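Local coordinates for protein leucine aminopeptidase (PDB 3TC8) that is a zinc-binding member of peptidase family M28, probably an exopeptidase acting as an aminopeptidase, although relatives include glutaminyl-peptide cyclotransferases, at residues Glu92-Asp104 with Asn190-Val202. Sequence-based numbering, arbitrary orientation. Where two conformers were deposited one is given.
Sequences ENSKRVLLFAHWD and NYTAEYGILLDMV
Over one face of the F100 ring sits CB of L198, 3.8 Å from the ring centroid and 18° off its normal, while the backbone of G196 meets the ring edge. Y195 receives CG2 of V97 over a ring face, a second CH-pi contact, and CG1 of I197 at its edge. These rings lie on opposite faces of two parallel neighbours, 96-102 and 195-200, in the mixed sheet of the M28 exopeptidase fold. F100 CG stands between backbone N and carbonyl carbon (chi1 59°), which turns the ring toward the adjoining strand. On the Y195 face, L99 and I197 run side by side, and helix 292-308 packs on L99 and Y195. L98 and F100 each use both N and O: L98 N donates to Y195 O, L98 O takes I197 N, F100 N donates to I197 O and F100 O takes L199 N. At the N-terminal end R96 O takes E194 N, and the R96 guanidinium reaches D152 in a salt bridge; Y191 OH bonds the same carboxylate. Near the zinc site, H102 hydrogen-bonds through NE2 to the zinc ligand D127 and through ND1 to D104. Where the strands part, a water accepts from H102 N and donates to L199 O at 2.7 Å.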
ATOM      1  N   GLU A  92      -6.055 -16.440 -15.380  1.00 19.71           N
ATOM      2  CA  GLU A  92      -6.208 -16.416 -16.831  1.00 21.70           C
ATOM      3  C   GLU A  92      -7.223 -15.370 -17.321  1.00 21.18           C
ATOM      4  O   GLU A  92      -7.345 -15.150 -18.544  1.00 23.84           O
ATOM      5  CB  GLU A  92      -6.543 -17.829 -17.353  1.00 23.36           C
ATOM      6  CG  GLU A  92      -5.532 -18.931 -16.956  1.00 29.25           C
ATOM      7  CD  GLU A  92      -4.073 -18.603 -17.318  1.00 36.44           C
ATOM      8  OE1 GLU A  92      -3.823 -18.031 -18.409  1.00 41.32           O
ATOM      9  OE2 GLU A  92      -3.163 -18.933 -16.508  1.00 41.55           O
ATOM     10  N   ASN A  93      -7.954 -14.723 -16.420  1.00 18.73           N
ATOM     11  CA  ASN A  93      -8.919 -13.716 -16.832  1.00 18.11           C
ATOM     12  C   ASN A  93      -8.178 -12.494 -17.401  1.00 18.26           C
ATOM     13  O   ASN A  93      -7.247 -11.953 -16.784  1.00 18.82           O
ATOM     14  CB  ASN A  93      -9.775 -13.329 -15.646  1.00 18.20           C
ATOM     15  CG  ASN A  93     -11.061 -12.649 -16.038  1.00 18.61           C
ATOM     16  OD1 ASN A  93     -11.140 -11.971 -17.076  1.00 22.13           O
ATOM     17  ND2 ASN A  93     -12.079 -12.804 -15.201  1.00 20.74           N
ATOM     18  N   SER A  94      -8.567 -12.059 -18.598  1.00 19.07           N
ATOM     19  CA  SER A  94      -7.928 -10.917 -19.237  1.00 19.75           C
ATOM     20  C   SER A  94      -8.376  -9.612 -18.577  1.00 17.83           C
ATOM     21  O   SER A  94      -7.687  -8.607 -18.756  1.00 20.19           O
ATOM     22  CB  SER A  94      -8.197 -10.901 -20.765  1.00 21.27           C
ATOM     23  OG  SER A  94      -9.566 -10.751 -20.978  1.00 24.60           O
ATOM     24  N   LYS A  95      -9.538  -9.645 -17.912  1.00 16.82           N
ATOM     25  CA  LYS A  95     -10.058  -8.475 -17.214  0.50 15.89           C
ATOM     26  C   LYS A  95      -9.624  -8.560 -15.762  1.00 14.38           C
ATOM     27  O   LYS A  95      -9.936  -9.524 -15.048  1.00 15.59           O
ATOM     28  CB  LYS A  95     -11.576  -8.375 -17.335  0.50 16.85           C
ATOM     29  CG  LYS A  95     -12.065  -8.440 -18.773  0.50 19.48           C
ATOM     30  CD  LYS A  95     -13.474  -7.900 -18.915  0.50 24.32           C
ATOM     31  CE  LYS A  95     -14.199  -8.482 -20.127  0.50 26.18           C
ATOM     32  NZ  LYS A  95     -14.717  -9.863 -19.811  0.50 28.21           N
ATOM     33  N   ARG A  96      -8.839  -7.568 -15.360  1.00 12.51           N
ATOM     34  CA  ARG A  96      -8.148  -7.591 -14.070  1.00 11.03           C
ATOM     35  C   ARG A  96      -8.187  -6.253 -13.382  1.00 10.63           C
ATOM     36  O   ARG A  96      -8.327  -5.212 -14.025  1.00 11.36           O
ATOM     37  CB  ARG A  96      -6.699  -8.001 -14.267  1.00 12.07           C
ATOM     38  CG  ARG A  96      -6.567  -9.205 -15.157  1.00 12.92           C
ATOM     39  CD  ARG A  96      -5.221  -9.893 -15.049  1.00 12.00           C
ATOM     40  NE  ARG A  96      -4.963 -10.473 -13.728  1.00 11.78           N
ATOM     41  CZ  ARG A  96      -5.555 -11.562 -13.277  1.00 11.96           C
ATOM     42  NH1 ARG A  96      -6.365 -12.297 -14.055  1.00 13.22           N
ATOM     43  NH2 ARG A  96      -5.278 -11.999 -12.047  1.00 11.39           N
ATOM     44  N   VAL A  97      -8.104  -6.303 -12.047  1.00  9.57           N
ATOM     45  CA  VAL A  97      -7.904  -5.147 -11.216  1.00  9.07           C
ATOM     46  C   VAL A  97      -6.668  -5.375 -10.366  1.00  8.10           C
ATOM     47  O   VAL A  97      -6.467  -6.458  -9.836  1.00  9.21           O
ATOM     48  CB  VAL A  97      -9.123  -4.870 -10.330  1.00  9.90           C
ATOM     49  CG1 VAL A  97      -8.832  -3.810  -9.286  1.00 10.89           C
ATOM     50  CG2 VAL A  97     -10.299  -4.455 -11.225  1.00 14.09           C
ATOM     51  N   LEU A  98      -5.812  -4.359 -10.273  1.00  8.02           N
ATOM     52  CA  LEU A  98      -4.611  -4.341  -9.480  1.00  8.16           C
ATOM     53  C   LEU A  98      -4.850  -3.641  -8.148  1.00  7.47           C
ATOM     54  O   LEU A  98      -5.234  -2.487  -8.147  1.00  8.89           O
ATOM     55  CB  LEU A  98      -3.525  -3.636 -10.277  1.00  8.59           C
ATOM     56  CG  LEU A  98      -2.193  -3.405  -9.544  1.00  8.63           C
ATOM     57  CD1 LEU A  98      -1.532  -4.664  -9.147  1.00 10.64           C
ATOM     58  CD2 LEU A  98      -1.278  -2.492 -10.387  1.00 11.21           C
ATOM     59  N   LEU A  99      -4.548  -4.344  -7.061  1.00  7.46           N
ATOM     60  CA  LEU A  99      -4.639  -3.763  -5.696  1.00  6.87           C
ATOM     61  C   LEU A  99      -3.242  -3.888  -5.100  1.00  7.06           C
ATOM     62  O   LEU A  99      -2.645  -4.950  -5.121  1.00  8.00           O
ATOM     63  CB  LEU A  99      -5.639  -4.555  -4.844  1.00  7.74           C
ATOM     64  CG  LEU A  99      -7.048  -4.656  -5.392  1.00  8.25           C
ATOM     65  CD1 LEU A  99      -7.915  -5.520  -4.432  1.00 10.62           C
ATOM     66  CD2 LEU A  99      -7.701  -3.314  -5.615  1.00  8.95           C
ATOM     67  N   PHE A 100      -2.743  -2.775  -4.530  1.00  6.74           N
ATOM     68  CA  PHE A 100      -1.313  -2.758  -4.160  1.00  7.30           C
ATOM     69  C   PHE A 100      -1.047  -1.914  -2.967  1.00  6.82           C
ATOM     70  O   PHE A 100      -1.844  -1.090  -2.551  1.00  7.39           O
ATOM     71  CB  PHE A 100      -0.416  -2.428  -5.372  1.00  7.17           C
ATOM     72  CG  PHE A 100      -0.655  -1.109  -6.071  1.00  7.57           C
ATOM     73  CD1 PHE A 100      -1.776  -0.878  -6.848  1.00  8.01           C
ATOM     74  CD2 PHE A 100       0.311  -0.125  -6.041  1.00  8.09           C
ATOM     75  CE1 PHE A 100      -1.946   0.263  -7.583  1.00  8.12           C
ATOM     76  CE2 PHE A 100       0.134   1.044  -6.784  1.00  8.35           C
ATOM     77  CZ  PHE A 100      -0.953   1.238  -7.552  1.00  8.42           C
ATOM     78  N   ALA A 101       0.114  -2.163  -2.364  1.00  7.45           N
ATOM     79  CA  ALA A 101       0.591  -1.475  -1.152  1.00  7.07           C
ATOM     80  C   ALA A 101       2.098  -1.764  -1.036  1.00  7.14           C
ATOM     81  O   ALA A 101       2.570  -2.707  -1.623  1.00  8.81           O
ATOM     82  CB  ALA A 101      -0.138  -2.054   0.085  1.00  8.02           C
ATOM     83  N   HIS A 102       2.790  -0.899  -0.308  1.00  6.98           N
ATOM     84  CA  HIS A 102       4.202  -1.190  -0.018  1.00  7.44           C
ATOM     85  C   HIS A 102       4.310  -1.918   1.305  1.00  7.24           C
ATOM     86  O   HIS A 102       3.562  -1.655   2.253  1.00  7.65           O
ATOM     87  CB  HIS A 102       5.084   0.074  -0.031  1.00  7.41           C
ATOM     88  CG  HIS A 102       5.139   0.869   1.221  1.00  7.28           C
ATOM     89  ND1 HIS A 102       6.151   0.679   2.140  1.00  7.87           N
ATOM     90  CD2 HIS A 102       4.363   1.849   1.726  1.00  9.16           C
ATOM     91  CE1 HIS A 102       5.979   1.477   3.166  1.00  8.31           C
ATOM     92  NE2 HIS A 102       4.929   2.228   2.939  1.00  9.07           N
ATOM     93  N   TRP A 103       5.292  -2.824   1.406  1.00  7.27           N
ATOM     94  CA  TRP A 103       5.452  -3.654   2.603  1.00  7.26           C
ATOM     95  C   TRP A 103       6.715  -3.391   3.411  1.00  7.97           C
ATOM     96  O   TRP A 103       6.827  -3.875   4.542  1.00  8.19           O
ATOM     97  CB  TRP A 103       5.305  -5.155   2.301  1.00  7.67           C
ATOM     98  CG  TRP A 103       6.413  -5.798   1.560  1.00  7.18           C
ATOM     99  CD1 TRP A 103       6.566  -5.855   0.215  1.00  8.12           C
ATOM    100  CD2 TRP A 103       7.466  -6.591   2.108  1.00  7.46           C
ATOM    101  NE1 TRP A 103       7.669  -6.617  -0.100  1.00  8.45           N
ATOM    102  CE2 TRP A 103       8.219  -7.119   1.041  1.00  7.54           C
ATOM    103  CE3 TRP A 103       7.845  -6.916   3.416  1.00  8.21           C
ATOM    104  CZ2 TRP A 103       9.329  -7.911   1.267  1.00  8.61           C
ATOM    105  CZ3 TRP A 103       8.923  -7.736   3.627  1.00  8.30           C
ATOM    106  CH2 TRP A 103       9.642  -8.236   2.564  1.00  8.34           C
ATOM    107  N   ASP A 104       7.697  -2.701   2.839  1.00  7.51           N
ATOM    108  CA  ASP A 104       8.891  -2.334   3.573  1.00  7.98           C
ATOM    109  C   ASP A 104       8.610  -1.280   4.623  1.00  8.19           C
ATOM    110  O   ASP A 104       7.620  -0.528   4.547  1.00  9.67           O
ATOM    111  CB  ASP A 104       9.976  -1.837   2.618  1.00  7.80           C
ATOM    112  CG  ASP A 104       9.577  -0.583   1.852  1.00  8.39           C
ATOM    113  OD1 ASP A 104       8.484  -0.571   1.253  1.00  8.82           O
ATOM    114  OD2 ASP A 104      10.397   0.375   1.849  1.00  9.36           O
ATOM    115  N   ASN A 190       3.862  -7.729 -20.538  1.00 18.32           N
ATOM    116  CA  ASN A 190       2.900  -6.711 -20.920  1.00 19.06           C
ATOM    117  C   ASN A 190       1.695  -6.697 -19.997  1.00 16.50           C
ATOM    118  O   ASN A 190       0.561  -6.433 -20.422  1.00 18.75           O
ATOM    119  CB  ASN A 190       2.480  -6.835 -22.367  1.00 20.26           C
ATOM    120  CG  ASN A 190       3.639  -6.702 -23.314  1.00 24.08           C
ATOM    121  OD1 ASN A 190       3.885  -7.596 -24.080  1.00 28.00           O
ATOM    122  ND2 ASN A 190       4.439  -5.661 -23.135  1.00 25.20           N
ATOM    123  N   TYR A 191       1.937  -6.889 -18.708  1.00 15.34           N
ATOM    124  CA  TYR A 191       0.887  -6.902 -17.723  1.00 13.38           C
ATOM    125  C   TYR A 191       0.040  -5.654 -17.871  1.00 13.14           C
ATOM    126  O   TYR A 191       0.569  -4.547 -17.900  1.00 13.69           O
ATOM    127  CB  TYR A 191       1.474  -6.970 -16.312  1.00 12.73           C
ATOM    128  CG  TYR A 191       0.400  -6.862 -15.253  1.00 11.50           C
ATOM    129  CD1 TYR A 191      -0.375  -7.941 -14.910  1.00 11.11           C
ATOM    130  CD2 TYR A 191       0.085  -5.644 -14.654  1.00 11.00           C
ATOM    131  CE1 TYR A 191      -1.425  -7.812 -13.988  1.00 10.46           C
ATOM    132  CE2 TYR A 191      -0.899  -5.530 -13.729  1.00 10.14           C
ATOM    133  CZ  TYR A 191      -1.689  -6.607 -13.407  1.00  9.81           C
ATOM    134  OH  TYR A 191      -2.691  -6.439 -12.499  1.00 10.20           O
ATOM    135  N   THR A 192      -1.268  -5.839 -17.775  1.00 12.25           N
ATOM    136  CA  THR A 192      -2.206  -4.734 -17.723  1.00 12.22           C
ATOM    137  C   THR A 192      -3.352  -5.075 -16.765  1.00 11.74           C
ATOM    138  O   THR A 192      -3.571  -6.227 -16.417  1.00 13.03           O
ATOM    139  CB  THR A 192      -2.723  -4.365 -19.121  1.00 14.70           C
ATOM    140  OG1 THR A 192      -3.349  -3.092 -19.041  1.00 17.52           O
ATOM    141  CG2 THR A 192      -3.660  -5.394 -19.666  1.00 16.81           C
ATOM    142  N   ALA A 193      -4.075  -4.047 -16.399  1.00 11.05           N
ATOM    143  CA  ALA A 193      -5.302  -4.172 -15.620  1.00 10.50           C
ATOM    144  C   ALA A 193      -6.193  -3.008 -16.008  1.00 10.87           C
ATOM    145  O   ALA A 193      -5.730  -1.996 -16.514  1.00 12.18           O
ATOM    146  CB  ALA A 193      -4.984  -4.156 -14.103  1.00 11.65           C
ATOM    147  N   GLU A 194      -7.480  -3.106 -15.691  1.00 10.40           N
ATOM    148  CA  GLU A 194      -8.420  -2.062 -16.003  1.00 11.03           C
ATOM    149  C   GLU A 194      -8.110  -0.808 -15.191  1.00 10.68           C
ATOM    150  O   GLU A 194      -8.207   0.300 -15.704  1.00 12.59           O
ATOM    151  CB  GLU A 194      -9.846  -2.533 -15.710  1.00 12.40           C
ATOM    152  CG  GLU A 194     -10.290  -3.779 -16.507  1.00 17.82           C
ATOM    153  CD  GLU A 194     -10.261  -3.584 -18.000  1.00 26.87           C
ATOM    154  OE1 GLU A 194     -11.012  -2.693 -18.433  1.00 32.09           O
ATOM    155  OE2 GLU A 194      -9.498  -4.306 -18.726  1.00 32.68           O
ATOM    156  N   TYR A 195      -7.780  -1.003 -13.923  1.00  9.95           N
ATOM    157  CA  TYR A 195      -7.409   0.092 -13.026  1.00  9.66           C
ATOM    158  C   TYR A 195      -6.661  -0.512 -11.856  1.00  8.81           C
ATOM    159  O   TYR A 195      -6.650  -1.714 -11.656  1.00  8.87           O
ATOM    160  CB  TYR A 195      -8.629   0.920 -12.550  1.00 10.50           C
ATOM    161  CG  TYR A 195      -9.649   0.152 -11.731  1.00 10.29           C
ATOM    162  CD1 TYR A 195      -9.513   0.043 -10.352  1.00 11.33           C
ATOM    163  CD2 TYR A 195     -10.766  -0.427 -12.300  1.00 10.78           C
ATOM    164  CE1 TYR A 195     -10.410  -0.638  -9.586  1.00 11.60           C
ATOM    165  CE2 TYR A 195     -11.678  -1.138 -11.539  1.00 12.02           C
ATOM    166  CZ  TYR A 195     -11.495  -1.254 -10.156  1.00 10.92           C
ATOM    167  OH  TYR A 195     -12.362  -1.923  -9.351  1.00 13.25           O
ATOM    168  N   GLY A 196      -6.025   0.379 -11.111  1.00  8.66           N
ATOM    169  CA  GLY A 196      -5.312   0.035  -9.898  1.00  8.40           C
ATOM    170  C   GLY A 196      -5.761   0.875  -8.702  1.00  7.68           C
ATOM    171  O   GLY A 196      -6.125   2.039  -8.844  1.00  8.55           O
ATOM    172  N   ILE A 197      -5.722   0.255  -7.516  1.00  7.48           N
ATOM    173  CA  ILE A 197      -5.972   0.944  -6.259  1.00  7.72           C
ATOM    174  C   ILE A 197      -4.803   0.655  -5.320  1.00  6.93           C
ATOM    175  O   ILE A 197      -4.536  -0.509  -4.996  1.00  7.55           O
ATOM    176  CB  ILE A 197      -7.276   0.540  -5.561  1.00  7.47           C
ATOM    177  CG1 ILE A 197      -8.491   0.806  -6.487  1.00  8.66           C
ATOM    178  CG2 ILE A 197      -7.420   1.272  -4.245  1.00  9.23           C
ATOM    179  CD1 ILE A 197      -9.784   0.222  -5.898  1.00 10.62           C
ATOM    180  N   LEU A 198      -4.095   1.704  -4.914  1.00  7.47           N
ATOM    181  CA  LEU A 198      -3.060   1.678  -3.896  1.00  7.08           C
ATOM    182  C   LEU A 198      -3.666   2.044  -2.550  1.00  6.99           C
ATOM    183  O   LEU A 198      -4.371   3.029  -2.445  1.00  7.76           O
ATOM    184  CB  LEU A 198      -1.983   2.694  -4.275  1.00  7.45           C
ATOM    185  CG  LEU A 198      -0.904   3.003  -3.233  1.00  7.44           C
ATOM    186  CD1 LEU A 198      -0.110   1.766  -2.829  1.00  8.91           C
ATOM    187  CD2 LEU A 198       0.032   4.063  -3.759  1.00  8.74           C
ATOM    188  N   LEU A 199      -3.335   1.278  -1.520  1.00  7.05           N
ATOM    189  CA  LEU A 199      -3.659   1.601  -0.150  1.00  7.38           C
ATOM    190  C   LEU A 199      -2.343   1.969   0.537  1.00  7.46           C
ATOM    191  O   LEU A 199      -1.415   1.144   0.569  1.00  7.97           O
ATOM    192  CB  LEU A 199      -4.284   0.423   0.580  1.00  7.93           C
ATOM    193  CG  LEU A 199      -5.544  -0.205  -0.058  1.00  8.77           C
ATOM    194  CD1 LEU A 199      -6.081  -1.316   0.826  1.00  9.98           C
ATOM    195  CD2 LEU A 199      -6.555   0.868  -0.357  1.00  9.60           C
ATOM    196  N   ASP A 200      -2.292   3.122   1.148  1.00  7.18           N
ATOM    197  CA  ASP A 200      -1.100   3.564   1.879  1.00  7.91           C
ATOM    198  C   ASP A 200      -1.548   4.356   3.100  1.00  7.95           C
ATOM    199  O   ASP A 200      -2.284   5.311   2.927  1.00  9.40           O
ATOM    200  CB  ASP A 200      -0.219   4.403   0.943  1.00  9.42           C
ATOM    201  CG  ASP A 200       1.145   4.738   1.489  1.00 10.46           C
ATOM    202  OD1 ASP A 200       1.550   4.227   2.545  1.00 11.31           O
ATOM    203  OD2 ASP A 200       1.914   5.516   0.821  1.00 11.01           O
HETATM  204  N   MSE A 201      -1.157   3.954   4.299  1.00  7.80           N
HETATM  205  CA  MSE A 201      -1.595   4.676   5.504  1.00  7.72           C
HETATM  206  C   MSE A 201      -3.119   4.767   5.610  1.00  7.91           C
HETATM  207  O   MSE A 201      -3.703   5.854   5.635  1.00  8.63           O
HETATM  208  CB  MSE A 201      -0.907   6.072   5.629  1.00  8.23           C
HETATM  209  CG  MSE A 201       0.614   5.952   5.780  1.00  9.40           C
HETATM  210 SE   MSE A 201       1.515   7.553   6.107  0.75 11.58          SE
HETATM  211  CE  MSE A 201       1.369   7.560   7.861  1.00 18.17           C
ATOM    212  N   VAL A 202      -3.702   3.584   5.639  1.00  8.12           N
ATOM    213  CA  VAL A 202      -5.137   3.384   5.721  1.00  8.51           C
ATOM    214  C   VAL A 202      -5.590   2.802   7.058  1.00  8.70           C
ATOM    215  O   VAL A 202      -6.693   2.282   7.163  1.00  9.64           O
ATOM    216  CB  VAL A 202      -5.668   2.539   4.551  1.00  8.18           C
ATOM    217  CG1 VAL A 202      -5.483   3.280   3.230  1.00  9.25           C
ATOM    218  CG2 VAL A 202      -5.075   1.166   4.556  1.00  8.87           C
TER
HETATM  219  O   HOH W   1      -7.568  -6.006 -17.514  1.00 16.56           O
HETATM  220  O   HOH W   2       1.327   1.326   0.671  1.00  8.69           O